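Local coordinates for sugar ABC transporter, sugar-binding protein (Streptococcus pneumoniae, PDB 2HEU) that probably captures sugar, perhaps raffinose-type oligosaccharides, outside the cell and delivers it to an ABC transporter for import, at residues Gln285-Gly290 and Arg357-Leu362. Residues are numbered along the deposited sequence; the frame is centred on the assembly and turned at random.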
ATOM      1  N   GLN A 285      17.209  -9.948  -3.345  1.00 11.13           N
ATOM      2  CA  GLN A 285      16.794  -9.464  -2.039  1.00 11.16           C
ATOM      3  C   GLN A 285      15.830  -8.268  -2.120  1.00 10.46           C
ATOM      4  O   GLN A 285      15.524  -7.673  -1.069  1.00 12.54           O
ATOM      5  CB  GLN A 285      18.022  -9.110  -1.218  1.00 12.73           C
ATOM      6  CG  GLN A 285      18.809 -10.436  -0.893  1.00 15.01           C
ATOM      7  CD  GLN A 285      19.970 -10.162  -0.000  1.00 18.68           C
ATOM      8  OE1 GLN A 285      20.316  -9.024   0.314  1.00 23.26           O
ATOM      9  NE2 GLN A 285      20.576 -11.229   0.490  1.00 19.91           N
ATOM     10  N   SER A 286      15.426  -7.852  -3.279  1.00  9.48           N
ATOM     11  CA  SER A 286      14.532  -6.725  -3.379  1.00  9.67           C
ATOM     12  C   SER A 286      13.205  -7.009  -2.755  1.00  8.75           C
ATOM     13  O   SER A 286      12.727  -8.147  -2.711  1.00  9.99           O
ATOM     14  CB  SER A 286      14.383  -6.282  -4.829  1.00 11.20           C
ATOM     15  OG  SER A 286      13.697  -7.326  -5.549  1.00 13.24           O
ATOM     16  N   LEU A 287      12.533  -5.950  -2.284  1.00  9.13           N
ATOM     17  CA  LEU A 287      11.280  -6.060  -1.555  1.00  8.91           C
ATOM     18  C   LEU A 287      10.330  -4.958  -2.017  1.00  8.64           C
ATOM     19  O   LEU A 287      10.765  -3.926  -2.523  1.00  9.57           O
ATOM     20  CB  LEU A 287      11.525  -5.897  -0.061  1.00  9.83           C
ATOM     21  CG  LEU A 287      12.357  -6.952   0.621  1.00  9.69           C
ATOM     22  CD1 LEU A 287      12.662  -6.608   2.053  1.00 11.52           C
ATOM     23  CD2 LEU A 287      11.673  -8.372   0.564  1.00 11.57           C
ATOM     24  N   THR A 288       9.047  -5.183  -1.786  1.00  8.60           N
ATOM     25  CA  THR A 288       8.052  -4.122  -1.846  1.00  8.28           C
ATOM     26  C   THR A 288       7.228  -4.148  -0.548  1.00  7.85           C
ATOM     27  O   THR A 288       7.392  -5.048   0.274  1.00  8.54           O
ATOM     28  CB  THR A 288       7.219  -4.208  -3.137  1.00  8.63           C
ATOM     29  OG1 THR A 288       6.406  -3.030  -3.235  1.00  8.55           O
ATOM     30  CG2 THR A 288       6.310  -5.403  -3.197  1.00  9.79           C
ATOM     31  N   VAL A 289       6.411  -3.125  -0.389  1.00  8.35           N
ATOM     32  CA  VAL A 289       5.593  -2.950   0.812  1.00  8.07           C
ATOM     33  C   VAL A 289       4.248  -2.406   0.372  1.00  8.37           C
ATOM     34  O   VAL A 289       4.154  -1.680  -0.594  1.00  8.78           O
ATOM     35  CB  VAL A 289       6.289  -1.984   1.824  1.00  8.50           C
ATOM     36  CG1 VAL A 289       6.524  -0.603   1.264  1.00  9.46           C
ATOM     37  CG2 VAL A 289       5.536  -1.949   3.140  1.00 10.08           C
ATOM     38  N   GLY A 290       3.206  -2.820   1.092  1.00  8.63           N
ATOM     39  CA  GLY A 290       1.879  -2.345   0.820  1.00  9.49           C
ATOM     40  C   GLY A 290       0.899  -3.058   1.690  1.00 10.00           C
ATOM     41  O   GLY A 290       1.275  -3.864   2.569  1.00 10.69           O
ATOM     42  N   ARG A 357       7.999 -11.366  -0.351  1.00 10.70           N
ATOM     43  CA  ARG A 357       8.692 -10.161  -0.720  1.00  9.87           C
ATOM     44  C   ARG A 357       7.810  -8.941  -0.811  1.00  9.87           C
ATOM     45  O   ARG A 357       8.289  -7.876  -1.135  1.00 10.48           O
ATOM     46  CB  ARG A 357       9.465 -10.360  -2.019  1.00 11.53           C
ATOM     47  CG  ARG A 357      10.588 -11.402  -1.825  1.00 13.53           C
ATOM     48  CD  ARG A 357      11.224 -11.864  -3.122  1.00 15.47           C
ATOM     49  NE  ARG A 357      12.002 -10.822  -3.791  1.00 14.46           N
ATOM     50  CZ  ARG A 357      12.712 -11.053  -4.857  1.00 12.56           C
ATOM     51  NH1 ARG A 357      12.698 -12.229  -5.482  1.00 13.49           N
ATOM     52  NH2 ARG A 357      13.411 -10.127  -5.423  1.00 11.47           N
ATOM     53  N   HIS A 358       6.534  -9.064  -0.427  1.00 10.17           N
ATOM     54  CA  HIS A 358       5.548  -7.985  -0.414  1.00  9.68           C
ATOM     55  C   HIS A 358       5.102  -7.762   1.018  1.00 10.34           C
ATOM     56  O   HIS A 358       4.080  -8.279   1.465  1.00 12.68           O
ATOM     57  CB  HIS A 358       4.387  -8.317  -1.312  1.00 10.69           C
ATOM     58  CG  HIS A 358       3.317  -7.251  -1.460  1.00 10.62           C
ATOM     59  ND1 HIS A 358       2.126  -7.628  -2.021  1.00 11.82           N
ATOM     60  CD2 HIS A 358       3.259  -5.934  -1.169  1.00 11.32           C
ATOM     61  CE1 HIS A 358       1.416  -6.498  -2.082  1.00 12.57           C
ATOM     62  NE2 HIS A 358       2.040  -5.486  -1.545  1.00 11.76           N
ATOM     63  N   LEU A 359       5.849  -6.925   1.711  0.50  9.03           N
ATOM     64  CA  LEU A 359       5.670  -6.720   3.127  0.50  9.75           C
ATOM     65  C   LEU A 359       4.405  -5.970   3.409  0.50  8.55           C
ATOM     66  O   LEU A 359       4.003  -5.161   2.623  0.50  9.04           O
ATOM     67  CB  LEU A 359       6.845  -5.886   3.563  0.50  9.63           C
ATOM     68  CG  LEU A 359       8.097  -6.652   3.911  0.50 10.59           C
ATOM     69  CD1 LEU A 359       8.605  -7.542   2.808  0.50 14.72           C
ATOM     70  CD2 LEU A 359       9.170  -5.708   4.351  0.50 11.21           C
ATOM     71  N   VAL A 360       3.786  -6.187   4.589  1.00  9.67           N
ATOM     72  CA  VAL A 360       2.725  -5.284   5.055  1.00  9.32           C
ATOM     73  C   VAL A 360       3.435  -4.036   5.614  1.00  8.53           C
ATOM     74  O   VAL A 360       4.457  -4.110   6.317  1.00  9.68           O
ATOM     75  CB  VAL A 360       1.856  -5.923   6.107  1.00 10.14           C
ATOM     76  CG1 VAL A 360       0.801  -4.964   6.596  1.00 10.75           C
ATOM     77  CG2 VAL A 360       1.175  -7.199   5.542  1.00 12.70           C
ATOM     78  N   TRP A 361       2.861  -2.862   5.346  1.00  8.65           N
ATOM     79  CA  TRP A 361       3.311  -1.579   5.876  1.00  9.03           C
ATOM     80  C   TRP A 361       3.695  -1.774   7.345  1.00  8.75           C
ATOM     81  O   TRP A 361       2.936  -2.332   8.165  1.00  9.88           O
ATOM     82  CB  TRP A 361       2.182  -0.550   5.799  1.00 10.06           C
ATOM     83  CG  TRP A 361       1.901  -0.060   4.422  1.00  9.25           C
ATOM     84  CD1 TRP A 361       0.780  -0.256   3.669  1.00 11.56           C
ATOM     85  CD2 TRP A 361       2.723   0.787   3.611  1.00  9.05           C
ATOM     86  NE1 TRP A 361       0.864   0.364   2.454  1.00 12.17           N
ATOM     87  CE2 TRP A 361       2.070   1.008   2.387  1.00 11.23           C
ATOM     88  CE3 TRP A 361       3.956   1.408   3.843  1.00  9.97           C
ATOM     89  CZ2 TRP A 361       2.668   1.808   1.378  1.00 12.47           C
ATOM     90  CZ3 TRP A 361       4.494   2.225   2.908  1.00 11.62           C
ATOM     91  CH2 TRP A 361       3.892   2.384   1.677  1.00 12.00           C
ATOM     92  N   LEU A 362       4.858  -1.209   7.743  1.00  8.59           N
ATOM     93  CA  LEU A 362       5.342  -1.390   9.088  1.00  8.66           C
ATOM     94  C   LEU A 362       4.450  -0.767  10.160  1.00  8.55           C
ATOM     95  O   LEU A 362       4.409  -1.218  11.275  1.00  9.54           O
ATOM     96  CB  LEU A 362       6.774  -0.873   9.225  1.00  8.70           C
ATOM     97  CG  LEU A 362       7.803  -1.543   8.347  1.00  9.46           C
ATOM     98  CD1 LEU A 362       9.182  -0.896   8.606  1.00  9.97           C
ATOM     99  CD2 LEU A 362       7.888  -3.025   8.559  1.00 12.08           C
TER
HETATM  100  O   HOH W   1       1.388  -6.600   1.702  1.00 13.09           O
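With chi3 bent to 68°, the R357 chain turns its guanidinium edge onto S286, while a chi1 of -73° lays the indole of W361 against V289 and G290. Between these ends runs a two-stranded parallel beta-sheet, 288-290 beside 358-360, in the lobe of the solute-binding protein that also holds helix 178-189. R357 grips side-on: NE gives a bond of 3.0 Å to S286 O, lying in the guanidinium plane, and NH2 reaches S286 OG at 2.8 Å with an N-H...O angle of 142°, more bent than the bond from NE. The same cation also meets the ring of Y352. Next comes the parallel ladder, in which T288 N donates to R357 O, L359 N to T288 O, and G290 N to L359 O; the first of these is almost straight.

On one side of the sheet, L287 CD2 touches L359 CD1 at 3.9 Å, and the two leucines rest on L183 and A186 of helix 178-189. On the other, T288 CG2 lies 3.7 Å from H358 CD2, approaching the imidazole obliquely. Both ring nitrogens of this histidine are engaged, ND1 with F354 N and NE2 with N127 O, which fixes the ring's rotation. A water sits over the centre of one imidazole face, its oxygen 2.9 Å from G290 O. N127 OD1 also takes the W361 NE1 proton, holding the indole so that one face receives V289 CG1 over the six-membered ring and, 3.7 Å from the centroid of the five-membered ring, G290 CA in a CH-pi contact.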